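Local coordinates for Pdx2 protein (Plasmodium falciparum, PDB 2ABW) that hydrolyses glutamine to glutamate and ammonia as the glutaminase subunit of PLP synthase, the ammonia being channelled to Pdx1 for vitamin B6 biosynthesis, at residues A[84-89]-A[191-196]; A[113-118]-A[183-188]; A[149-154]-A[198-203]. One frame throughout, in Å; residues are numbered along the deposited sequence.

Contact 1 (A[84-89]-A[191-196]); sequences WGTCAG and LGTVFH
W84, G85 and T86 pair in parallel with L191, G192 and T193, and the backbone bonds set the register of the two strands. G85 N donates to L191 O, and G85 O in turn accepts T193 N at 3.1 Å. Beyond the last bridge C87 N still reaches T193 O at 3.0 Å, so the first residue past the strand remains tied to its neighbour. Weaker CA-H...O contacts, among them W84 CA to L191 O, accompany these bonds.

A polar cluster occupies the sheet face that carries W84, T86, L191 and T193. With chi1 at 54°, T193 OG1 is turned across to strand 84-86, where W84 NE1 donates to it at 2.9 Å, slightly out of the indole plane, and T86 OG1 shares a hydrogen bond with it at 2.7 Å. Two bonds therefore grip one buried hydroxyl, and the first also helps to fix the rotation of the indole.

C87, the nucleophile, directly follows strand 84-86 and stands at the N-cap of helix 88-92. Its strained backbone, phi 53° and psi -109°, fits the nucleophile elbow of class I glutamine amidotransferases, where G85 and G89 pack too closely for a CB on either; G89 N bonds back to T86 O. Across the contact, in one of two modelled positions of C87, SG lies a tentative 3.8 Å from H196 NE2, oblique to the ring, while H196 ND1 is hydrogen-bonded to E198 to complete the charge relay.

Apolar packing is concentrated at the start of the pair. L191 runs alongside W84 and lays CD2 over one face of the indole, 3.7 Å from the centroid of the five-membered ring, in a CH-pi contact; helix 204-219 covers this region through F205, Q206 and F209.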
ATOM      1  N   TRP A  84      -1.775   0.322   3.959  1.00 14.47           N
ATOM      2  CA  TRP A  84      -1.893   0.095   2.497  1.00 15.36           C
ATOM      3  C   TRP A  84      -0.628   0.623   1.881  1.00 15.16           C
ATOM      4  O   TRP A  84      -0.386   1.839   1.832  1.00 16.26           O
ATOM      5  CB  TRP A  84      -3.093   0.847   1.948  1.00 15.78           C
ATOM      6  CG  TRP A  84      -3.327   0.637   0.486  1.00 14.58           C
ATOM      7  CD1 TRP A  84      -2.722  -0.322  -0.334  1.00 17.34           C
ATOM      8  CD2 TRP A  84      -4.255   1.331  -0.311  1.00 14.35           C
ATOM      9  NE1 TRP A  84      -3.191  -0.199  -1.624  1.00 16.06           N
ATOM     10  CE2 TRP A  84      -4.155   0.806  -1.625  1.00 15.88           C
ATOM     11  CE3 TRP A  84      -5.179   2.356  -0.054  1.00 14.11           C
ATOM     12  CZ2 TRP A  84      -4.951   1.259  -2.651  1.00 16.10           C
ATOM     13  CZ3 TRP A  84      -5.899   2.839  -1.099  1.00 14.62           C
ATOM     14  CH2 TRP A  84      -5.829   2.271  -2.360  1.00 14.83           C
ATOM     15  N   GLY A  85       0.193  -0.275   1.366  1.00 15.15           N
ATOM     16  CA  GLY A  85       1.339   0.121   0.577  1.00 14.81           C
ATOM     17  C   GLY A  85       1.038   0.007  -0.883  1.00 16.45           C
ATOM     18  O   GLY A  85       0.653  -1.054  -1.334  1.00 17.28           O
ATOM     19  N   THR A  86       1.190   1.112  -1.625  1.00 16.09           N
ATOM     20  CA  THR A  86       0.909   1.122  -3.015  1.00 18.31           C
ATOM     21  C   THR A  86       2.147   1.581  -3.798  1.00 19.86           C
ATOM     22  O   THR A  86       2.853   2.467  -3.405  1.00 19.44           O
ATOM     23  CB  THR A  86      -0.347   1.889  -3.306  1.00 21.16           C
ATOM     24  OG1 THR A  86      -0.784   1.603  -4.672  1.00 23.57           O
ATOM     25  CG2 THR A  86      -0.150   3.375  -3.117  1.00 22.29           C
ATOM     26  N   CYS A  87       2.435   0.798  -4.822  1.00 21.23           N
ATOM     27  CA  CYS A  87       3.677   0.935  -5.601  1.00 22.02           C
ATOM     28  C   CYS A  87       4.909   0.909  -4.694  1.00 22.11           C
ATOM     29  O   CYS A  87       5.243  -0.151  -4.176  1.00 21.16           O
ATOM     30  CB  CYS A  87       3.606   2.167  -6.475  0.55 23.68           C
ATOM     31  SG  CYS A  87       4.593   1.946  -7.969  0.55 26.63           S
ATOM     32  N   ALA A  88       5.641   2.024  -4.488  1.00 22.94           N
ATOM     33  CA  ALA A  88       6.723   1.990  -3.511  1.00 22.04           C
ATOM     34  C   ALA A  88       6.349   1.456  -2.171  1.00 21.72           C
ATOM     35  O   ALA A  88       7.153   0.783  -1.549  1.00 21.34           O
ATOM     36  CB  ALA A  88       7.293   3.360  -3.269  1.00 23.46           C
ATOM     37  N   GLY A  89       5.169   1.805  -1.648  1.00 18.88           N
ATOM     38  CA  GLY A  89       4.790   1.330  -0.343  1.00 19.44           C
ATOM     39  C   GLY A  89       4.668  -0.159  -0.393  1.00 17.58           C
ATOM     40  O   GLY A  89       4.829  -0.816   0.623  1.00 19.38           O
ATOM     41  N   LEU A 191      -2.322  -4.327   3.253  1.00 15.28           N
ATOM     42  CA  LEU A 191      -2.804  -4.408   1.904  1.00 14.57           C
ATOM     43  C   LEU A 191      -1.738  -3.887   1.039  1.00 14.28           C
ATOM     44  O   LEU A 191      -1.110  -2.859   1.322  1.00 14.97           O
ATOM     45  CB  LEU A 191      -4.061  -3.521   1.751  1.00 14.68           C
ATOM     46  CG  LEU A 191      -4.652  -3.295   0.383  1.00 16.13           C
ATOM     47  CD1 LEU A 191      -5.225  -4.650  -0.164  1.00 17.25           C
ATOM     48  CD2 LEU A 191      -5.742  -2.238   0.437  1.00 16.75           C
ATOM     49  N   GLY A 192      -1.475  -4.530  -0.087  1.00 15.63           N
ATOM     50  CA  GLY A 192      -0.462  -4.086  -1.002  1.00 15.45           C
ATOM     51  C   GLY A 192      -0.988  -4.156  -2.443  1.00 16.17           C
ATOM     52  O   GLY A 192      -1.569  -5.163  -2.843  1.00 16.39           O
ATOM     53  N   THR A 193      -0.715  -3.092  -3.207  1.00 15.83           N
ATOM     54  CA  THR A 193      -1.093  -3.008  -4.639  1.00 15.04           C
ATOM     55  C   THR A 193       0.064  -2.546  -5.443  1.00 16.03           C
ATOM     56  O   THR A 193       0.876  -1.709  -4.979  1.00 16.63           O
ATOM     57  CB  THR A 193      -2.281  -2.061  -4.788  1.00 15.43           C
ATOM     58  OG1 THR A 193      -1.999  -0.770  -4.181  1.00 16.95           O
ATOM     59  CG2 THR A 193      -3.556  -2.697  -4.164  1.00 17.43           C
ATOM     60  N   VAL A 194       0.251  -3.153  -6.622  1.00 15.97           N
ATOM     61  CA  VAL A 194       1.385  -2.773  -7.476  1.00 16.33           C
ATOM     62  C   VAL A 194       1.072  -1.604  -8.402  1.00 16.98           C
ATOM     63  O   VAL A 194       1.965  -1.066  -9.098  1.00 20.41           O
ATOM     64  CB  VAL A 194       1.885  -3.970  -8.292  1.00 15.32           C
ATOM     65  CG1 VAL A 194       2.179  -5.204  -7.398  1.00 18.83           C
ATOM     66  CG2 VAL A 194       0.815  -4.361  -9.365  1.00 16.81           C
ATOM     67  N   PHE A 195      -0.184  -1.280  -8.528  1.00 16.18           N
ATOM     68  CA  PHE A 195      -0.731  -0.260  -9.468  1.00 17.31           C
ATOM     69  C   PHE A 195      -0.906   1.084  -8.757  1.00 17.47           C
ATOM     70  O   PHE A 195      -0.647   1.208  -7.557  1.00 20.05           O
ATOM     71  CB  PHE A 195      -2.035  -0.757 -10.098  1.00 16.71           C
ATOM     72  CG  PHE A 195      -3.074  -1.261  -9.111  1.00 17.22           C
ATOM     73  CD1 PHE A 195      -3.997  -0.400  -8.556  1.00 16.72           C
ATOM     74  CD2 PHE A 195      -3.128  -2.598  -8.781  1.00 17.04           C
ATOM     75  CE1 PHE A 195      -4.954  -0.852  -7.677  1.00 15.96           C
ATOM     76  CE2 PHE A 195      -4.081  -3.055  -7.907  1.00 16.78           C
ATOM     77  CZ  PHE A 195      -5.004  -2.196  -7.346  1.00 16.87           C
ATOM     78  N   HIS A 196      -1.319   2.065  -9.526  1.00 16.81           N
ATOM     79  CA  HIS A 196      -1.582   3.431  -9.064  1.00 17.32           C
ATOM     80  C   HIS A 196      -3.064   3.661  -8.924  1.00 17.51           C
ATOM     81  O   HIS A 196      -3.729   4.079  -9.860  1.00 16.11           O
ATOM     82  CB  HIS A 196      -1.010   4.426 -10.082  1.00 18.56           C
ATOM     83  CG  HIS A 196       0.438   4.638  -9.915  1.00 23.26           C
ATOM     84  ND1 HIS A 196       0.940   5.659  -9.144  1.00 25.94           N
ATOM     85  CD2 HIS A 196       1.502   3.944 -10.380  1.00 28.20           C
ATOM     86  CE1 HIS A 196       2.265   5.609  -9.181  1.00 27.91           C
ATOM     87  NE2 HIS A 196       2.633   4.554  -9.898  1.00 25.48           N
TER

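Contact 2 (A[113-118]-A[183-188]); sequences GGLDIT and AAVEQN
Q187 reaches from the end of strand 180-187 to D116, near the start of strand 115-120, and its side chain carries the polar half of this contact. Q187 CB leaves the backbone toward the other segment and packs 3.9 Å from L115 CD2, the two side chains running antiparallel alongside one another. CG stands anti to the backbone N (chi1 -175°) and the chain stays extended beyond it, passing G114 O and bringing the terminal amide up to D116. There Q187 OE1 accepts D116 N at 2.7 Å in the plane of its own carbonyl. On the other arm Q187 NE2 donates almost straight to D116 OD2, 3.0 Å away; the acceptor lies in the amide plane, yet the amide comes from above the carboxylate, the two planes being 71° apart. One amide thus engages both the backbone and the side chain of D116, which fixes its rotation, and NE2 has a further partner in E165.

D116 is the centre of an inverse gamma turn, with a weak bond from I117 N to L115 O. Nearby a water donates to G114 O and accepts from N188 ND2, bridging the segments on the flank of the amide.

Farther back along strand 180-187 the contact turns apolar. V185 CG2 meets L115 CD1 at 3.9 Å, the side chains crossing at a slant, and I117 CD1 comes tip to tip with V185 CG2 at 4.2 Å. I161, from strand 157-161, also touches both V185 and I117.

The strands do not pair: their axes approach to 7.4 Å with directions 141° apart. The arrangement is side-chain packing between two separate sheets, the small three-stranded one holding 115-120 and the large mixed sheet of the glutaminase fold, with the Q187 amide hydrogen-bonded to D116 at one end.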
ATOM      1  N   GLY A 113       8.296  -4.436   6.307  1.00 18.20           N
ATOM      2  CA  GLY A 113       7.645  -5.753   6.460  1.00 16.63           C
ATOM      3  C   GLY A 113       6.116  -5.658   6.513  1.00 15.99           C
ATOM      4  O   GLY A 113       5.569  -4.543   6.502  1.00 17.68           O
ATOM      5  N   GLY A 114       5.476  -6.866   6.534  1.00 15.33           N
ATOM      6  CA  GLY A 114       3.998  -6.917   6.696  1.00 15.64           C
ATOM      7  C   GLY A 114       3.350  -7.818   5.640  1.00 16.64           C
ATOM      8  O   GLY A 114       2.323  -8.404   5.872  1.00 18.24           O
ATOM      9  N   LEU A 115       3.960  -7.884   4.462  1.00 16.36           N
ATOM     10  CA  LEU A 115       3.527  -8.817   3.403  1.00 15.38           C
ATOM     11  C   LEU A 115       4.629  -9.853   3.147  1.00 15.36           C
ATOM     12  O   LEU A 115       5.752  -9.458   2.748  1.00 16.14           O
ATOM     13  CB  LEU A 115       3.247  -8.015   2.108  1.00 16.41           C
ATOM     14  CG  LEU A 115       2.091  -7.013   2.211  1.00 17.46           C
ATOM     15  CD1 LEU A 115       2.061  -6.181   0.983  1.00 17.06           C
ATOM     16  CD2 LEU A 115       0.816  -7.729   2.499  1.00 17.65           C
ATOM     17  N   ASP A 116       4.291 -11.093   3.371  1.00 16.09           N
ATOM     18  CA  ASP A 116       5.269 -12.222   3.176  1.00 17.92           C
ATOM     19  C   ASP A 116       5.290 -12.588   1.705  1.00 17.13           C
ATOM     20  O   ASP A 116       4.766 -13.606   1.279  1.00 17.68           O
ATOM     21  CB  ASP A 116       5.024 -13.362   4.101  1.00 18.89           C
ATOM     22  CG  ASP A 116       5.326 -12.980   5.572  1.00 24.89           C
ATOM     23  OD1 ASP A 116       6.146 -12.040   5.861  1.00 34.77           O
ATOM     24  OD2 ASP A 116       4.636 -13.554   6.429  1.00 30.11           O
ATOM     25  N   ILE A 117       5.931 -11.686   0.940  1.00 15.62           N
ATOM     26  CA  ILE A 117       6.089 -11.860  -0.490  1.00 16.91           C
ATOM     27  C   ILE A 117       7.491 -11.443  -0.904  1.00 16.97           C
ATOM     28  O   ILE A 117       8.188 -10.739  -0.243  1.00 16.57           O
ATOM     29  CB  ILE A 117       5.084 -10.976  -1.265  1.00 16.72           C
ATOM     30  CG1 ILE A 117       5.362  -9.455  -1.092  1.00 16.26           C
ATOM     31  CG2 ILE A 117       3.658 -11.373  -0.877  1.00 16.33           C
ATOM     32  CD1 ILE A 117       4.299  -8.511  -1.695  1.00 16.95           C
ATOM     33  N   THR A 118       7.894 -11.929  -2.076  1.00 15.89           N
ATOM     34  CA  THR A 118       9.073 -11.426  -2.750  1.00 15.71           C
ATOM     35  C   THR A 118       8.648 -10.564  -3.894  1.00 16.82           C
ATOM     36  O   THR A 118       7.796 -10.950  -4.732  1.00 16.25           O
ATOM     37  CB  THR A 118       9.871 -12.594  -3.374  1.00 17.48           C
ATOM     38  OG1 THR A 118      10.296 -13.479  -2.336  1.00 17.58           O
ATOM     39  CG2 THR A 118      11.044 -12.169  -4.144  1.00 15.47           C
ATOM     40  N   ALA A 183      -1.757  -8.501  -8.714  1.00 15.13           N
ATOM     41  CA  ALA A 183      -1.896  -7.069  -8.617  1.00 15.22           C
ATOM     42  C   ALA A 183      -2.063  -6.546  -7.168  1.00 15.17           C
ATOM     43  O   ALA A 183      -1.683  -5.424  -6.888  1.00 14.43           O
ATOM     44  CB  ALA A 183      -3.057  -6.568  -9.532  1.00 16.16           C
ATOM     45  N   ALA A 184      -2.719  -7.330  -6.322  1.00 14.62           N
ATOM     46  CA  ALA A 184      -3.040  -6.912  -4.961  1.00 12.98           C
ATOM     47  C   ALA A 184      -3.014  -8.112  -4.082  1.00 15.38           C
ATOM     48  O   ALA A 184      -3.432  -9.232  -4.416  1.00 14.67           O
ATOM     49  CB  ALA A 184      -4.371  -6.288  -4.943  1.00 13.04           C
ATOM     50  N   VAL A 185      -2.430  -7.914  -2.891  1.00 15.20           N
ATOM     51  CA  VAL A 185      -2.384  -8.950  -1.849  1.00 15.17           C
ATOM     52  C   VAL A 185      -2.820  -8.345  -0.533  1.00 15.91           C
ATOM     53  O   VAL A 185      -2.696  -7.118  -0.335  1.00 15.72           O
ATOM     54  CB  VAL A 185      -0.956  -9.533  -1.673  1.00 16.72           C
ATOM     55  CG1 VAL A 185      -0.617 -10.400  -2.914  1.00 15.26           C
ATOM     56  CG2 VAL A 185       0.128  -8.508  -1.432  1.00 16.63           C
ATOM     57  N   GLU A 186      -3.271  -9.199   0.358  1.00 15.90           N
ATOM     58  CA  GLU A 186      -3.668  -8.748   1.685  1.00 15.16           C
ATOM     59  C   GLU A 186      -3.187  -9.774   2.690  1.00 16.89           C
ATOM     60  O   GLU A 186      -3.365 -10.991   2.498  1.00 17.56           O
ATOM     61  CB  GLU A 186      -5.203  -8.571   1.706  1.00 15.64           C
ATOM     62  CG  GLU A 186      -5.711  -7.913   3.024  1.00 15.95           C
ATOM     63  CD  GLU A 186      -7.165  -7.456   2.911  1.00 17.73           C
ATOM     64  OE1 GLU A 186      -7.867  -7.922   1.966  1.00 20.34           O
ATOM     65  OE2 GLU A 186      -7.653  -6.756   3.783  1.00 20.27           O
ATOM     66  N   GLN A 187      -2.640  -9.329   3.799  1.00 14.73           N
ATOM     67  CA  GLN A 187      -2.141 -10.265   4.828  1.00 16.02           C
ATOM     68  C   GLN A 187      -2.378  -9.568   6.171  1.00 15.95           C
ATOM     69  O   GLN A 187      -1.777  -8.530   6.397  1.00 16.00           O
ATOM     70  CB  GLN A 187      -0.655 -10.566   4.700  1.00 16.76           C
ATOM     71  CG  GLN A 187      -0.206 -11.639   5.712  1.00 17.64           C
ATOM     72  CD  GLN A 187       1.198 -11.996   5.569  1.00 17.58           C
ATOM     73  OE1 GLN A 187       1.909 -11.500   4.661  1.00 19.85           O
ATOM     74  NE2 GLN A 187       1.676 -12.845   6.518  1.00 20.78           N
ATOM     75  N   ASN A 188      -3.274 -10.148   6.972  1.00 16.08           N
ATOM     76  CA  ASN A 188      -3.567  -9.567   8.291  1.00 15.01           C
ATOM     77  C   ASN A 188      -3.961  -8.093   8.049  1.00 14.89           C
ATOM     78  O   ASN A 188      -4.805  -7.844   7.165  1.00 16.78           O
ATOM     79  CB  ASN A 188      -2.402  -9.708   9.238  1.00 17.69           C
ATOM     80  CG  ASN A 188      -1.927 -11.129   9.442  1.00 20.76           C
ATOM     81  OD1 ASN A 188      -2.719 -11.962   9.789  1.00 24.81           O
ATOM     82  ND2 ASN A 188      -0.625 -11.401   9.154  1.00 26.36           N
TER
HETATM   83  O   HOH W   1       1.247  -9.120   8.218  1.00 24.39           O

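Contact 3 (A[149-154]-A[198-203]); sequences TAACIR and ELLPHT
With CG anti to the carbonyl carbon (chi1 -62°) and an extended second torsion, L200 is carried onto strand 149-153; L199 takes nearly the same torsions, chi1 -68°, to reach I153 farther along. L200 forms the middle of the contact. Its CD1 methyl lies 3.4 Å from both T149 O and T149 OG1, where the two side chains cross at about a right angle, and also rests 3.5 Å from A150 CA. The branch point, L200 CG, packs on A151 CB at 3.9 Å, with CD2 at a similar distance from the same methyl, so the CG-CD2 branch lies on the alanine methyl while CD1 is turned to T149.

Strand 149-153 is an outermost strand of the large mixed sheet, and segment 198-203 is part of the connection from strand 190-193 to helix 204-219; the two run in nearly opposite directions. No hydrogen bond joins them, and the packing is by methyl groups and the backbone. The connection also holds E198, whose carboxylate bonds to H196 of the charge relay, while I153 and R154 belong to the glutamine-binding site.

At that end I153 CD1 meets L199 CD1 at 3.7 Å, the side chains again crossing roughly perpendicularly. At the other end the H202 side chain touches L148; the approach of its ring to T149 O is too short in the model to be reliable.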
ATOM      1  N   THR A 149     -10.634  -1.767 -13.216  1.00 18.54           N
ATOM      2  CA  THR A 149      -9.373  -1.637 -13.901  1.00 18.42           C
ATOM      3  C   THR A 149      -8.300  -1.108 -12.945  1.00 18.91           C
ATOM      4  O   THR A 149      -8.588  -0.608 -11.864  1.00 19.03           O
ATOM      5  CB  THR A 149      -9.499  -0.653 -15.058  1.00 19.87           C
ATOM      6  OG1 THR A 149     -10.226   0.499 -14.601  1.00 22.34           O
ATOM      7  CG2 THR A 149     -10.298  -1.368 -16.131  1.00 22.80           C
ATOM      8  N   ALA A 150      -7.059  -1.306 -13.379  1.00 17.13           N
ATOM      9  CA  ALA A 150      -5.904  -0.816 -12.679  1.00 17.89           C
ATOM     10  C   ALA A 150      -4.920  -0.232 -13.656  1.00 17.04           C
ATOM     11  O   ALA A 150      -4.689  -0.760 -14.745  1.00 18.00           O
ATOM     12  CB  ALA A 150      -5.202  -1.994 -11.990  1.00 18.86           C
ATOM     13  N   ALA A 151      -4.259   0.852 -13.229  1.00 17.69           N
ATOM     14  CA  ALA A 151      -3.206   1.469 -14.031  1.00 18.24           C
ATOM     15  C   ALA A 151      -1.828   1.079 -13.520  1.00 17.73           C
ATOM     16  O   ALA A 151      -1.419   1.458 -12.405  1.00 18.98           O
ATOM     17  CB  ALA A 151      -3.408   2.995 -13.981  1.00 18.21           C
ATOM     18  N   CYS A 152      -1.122   0.272 -14.331  1.00 19.82           N
ATOM     19  CA  CYS A 152       0.188  -0.182 -13.952  1.00 21.35           C
ATOM     20  C   CYS A 152       1.224   0.637 -14.667  1.00 21.69           C
ATOM     21  O   CYS A 152       1.263   0.579 -15.856  1.00 22.41           O
ATOM     22  CB  CYS A 152       0.377  -1.620 -14.410  1.00 21.81           C
ATOM     23  SG  CYS A 152      -0.574  -2.762 -13.380  1.00 23.05           S
ATOM     24  N   ILE A 153       1.982   1.419 -13.929  1.00 22.20           N
ATOM     25  CA  ILE A 153       3.056   2.236 -14.512  1.00 24.85           C
ATOM     26  C   ILE A 153       4.385   1.897 -13.851  1.00 26.06           C
ATOM     27  O   ILE A 153       4.613   2.227 -12.698  1.00 27.83           O
ATOM     28  CB  ILE A 153       2.725   3.723 -14.388  1.00 26.29           C
ATOM     29  CG1 ILE A 153       1.385   4.026 -15.079  1.00 26.15           C
ATOM     30  CG2 ILE A 153       3.792   4.570 -15.139  1.00 26.41           C
ATOM     31  CD1 ILE A 153       1.096   5.460 -15.006  1.00 31.39           C
ATOM     32  N   ARG A 154       5.218   1.195 -14.611  1.00 26.96           N
ATOM     33  CA  ARG A 154       6.479   0.668 -14.115  1.00 29.29           C
ATOM     34  C   ARG A 154       6.220  -0.079 -12.804  1.00 26.79           C
ATOM     35  O   ARG A 154       6.880   0.120 -11.798  1.00 28.43           O
ATOM     36  CB  ARG A 154       7.499   1.817 -13.996  1.00 32.02           C
ATOM     37  CG  ARG A 154       7.545   2.587 -12.662  1.00 37.78           C
ATOM     38  CD  ARG A 154       8.263   3.978 -12.833  1.00 41.80           C
ATOM     39  NE  ARG A 154       8.017   4.844 -11.661  1.00 47.48           N
ATOM     40  CZ  ARG A 154       8.714   5.943 -11.370  1.00 50.44           C
ATOM     41  NH1 ARG A 154       9.705   6.346 -12.179  1.00 54.85           N
ATOM     42  NH2 ARG A 154       8.420   6.650 -10.272  1.00 51.12           N
ATOM     43  N   GLU A 198      -4.673   5.869  -7.576  1.00 16.17           N
ATOM     44  CA  GLU A 198      -5.045   7.270  -7.653  1.00 17.38           C
ATOM     45  C   GLU A 198      -5.147   7.805  -9.049  1.00 18.81           C
ATOM     46  O   GLU A 198      -5.633   8.955  -9.228  1.00 18.87           O
ATOM     47  CB  GLU A 198      -4.075   8.080  -6.804  1.00 17.97           C
ATOM     48  CG  GLU A 198      -2.776   8.421  -7.454  1.00 18.82           C
ATOM     49  CD  GLU A 198      -1.756   7.269  -7.697  1.00 21.66           C
ATOM     50  OE1 GLU A 198      -2.035   6.069  -7.461  1.00 19.60           O
ATOM     51  OE2 GLU A 198      -0.655   7.671  -8.201  1.00 23.90           O
ATOM     52  N   LEU A 199      -4.741   7.009 -10.029  1.00 16.63           N
ATOM     53  CA  LEU A 199      -4.617   7.489 -11.453  1.00 17.81           C
ATOM     54  C   LEU A 199      -5.807   7.016 -12.341  1.00 19.11           C
ATOM     55  O   LEU A 199      -5.852   7.351 -13.505  1.00 20.81           O
ATOM     56  CB  LEU A 199      -3.324   7.054 -12.029  1.00 18.00           C
ATOM     57  CG  LEU A 199      -2.011   7.639 -11.523  1.00 23.48           C
ATOM     58  CD1 LEU A 199      -0.832   7.146 -12.399  1.00 24.63           C
ATOM     59  CD2 LEU A 199      -2.255   9.096 -11.562  1.00 26.11           C
ATOM     60  N   LEU A 200      -6.763   6.296 -11.779  1.00 15.74           N
ATOM     61  CA  LEU A 200      -8.029   5.960 -12.468  1.00 17.60           C
ATOM     62  C   LEU A 200      -9.177   6.586 -11.722  1.00 17.92           C
ATOM     63  O   LEU A 200      -9.111   6.847 -10.526  1.00 17.58           O
ATOM     64  CB  LEU A 200      -8.220   4.461 -12.606  1.00 16.76           C
ATOM     65  CG  LEU A 200      -7.170   3.775 -13.424  1.00 21.61           C
ATOM     66  CD1 LEU A 200      -7.509   2.228 -13.382  1.00 21.04           C
ATOM     67  CD2 LEU A 200      -7.120   4.259 -14.894  1.00 19.65           C
ATOM     68  N   PRO A 201     -10.247   6.937 -12.425  1.00 17.46           N
ATOM     69  CA  PRO A 201     -11.261   7.678 -11.692  1.00 17.11           C
ATOM     70  C   PRO A 201     -11.896   6.927 -10.542  1.00 17.57           C
ATOM     71  O   PRO A 201     -12.209   7.557  -9.532  1.00 19.40           O
ATOM     72  CB  PRO A 201     -12.269   8.078 -12.784  1.00 18.48           C
ATOM     73  CG  PRO A 201     -11.411   8.149 -14.048  1.00 19.41           C
ATOM     74  CD  PRO A 201     -10.449   6.949 -13.874  1.00 17.64           C
ATOM     75  N   HIS A 202     -12.053   5.602 -10.671  1.00 16.27           N
ATOM     76  CA  HIS A 202     -12.838   4.877  -9.644  1.00 16.32           C
ATOM     77  C   HIS A 202     -12.072   4.830  -8.350  1.00 16.69           C
ATOM     78  O   HIS A 202     -10.852   5.026  -8.343  1.00 16.40           O
ATOM     79  CB  HIS A 202     -13.238   3.504 -10.036  1.00 16.95           C
ATOM     80  CG  HIS A 202     -12.147   2.493 -10.010  1.00 16.97           C
ATOM     81  ND1 HIS A 202     -11.494   1.968 -11.124  1.00 22.57           N
ATOM     82  CD2 HIS A 202     -11.664   1.800  -8.943  1.00 14.68           C
ATOM     83  CE1 HIS A 202     -10.588   1.067 -10.701  1.00 14.03           C
ATOM     84  NE2 HIS A 202     -10.694   0.952  -9.391  1.00 23.04           N
ATOM     85  N   THR A 203     -12.816   4.566  -7.278  1.00 15.66           N
ATOM     86  CA  THR A 203     -12.270   4.669  -5.918  1.00 16.51           C
ATOM     87  C   THR A 203     -12.370   3.306  -5.178  1.00 15.58           C
ATOM     88  O   THR A 203     -12.439   3.282  -3.942  1.00 15.99           O
ATOM     89  CB  THR A 203     -12.975   5.754  -5.072  1.00 16.55           C
ATOM     90  OG1 THR A 203     -14.379   5.539  -5.113  1.00 16.78           O
ATOM     91  CG2 THR A 203     -12.638   7.209  -5.618  1.00 17.78           C
TER

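All three contacts reach the large mixed sheet, where strands 83-86, 190-193 and 180-187 are successive neighbours and 149-153 is an outermost strand. Contact 1 lies near the centre of the chain, with the centres of contacts 2 and 3 about 10 and 11 Å from its own; those two have centres about 19 Å apart and do not touch. Probable backbone hydrogen bonds connect G192 N to V185 O and H196 N to A151 O, linking contact 1 to each. Along the chain contact 2 is nested within the loop closed by contact 1, whereas contact 3 crosses both. Contacts 1 and 3 between them hold C87, H196 and E198, the likely catalytic triad, and the glutamine-binding residues I153 and R154.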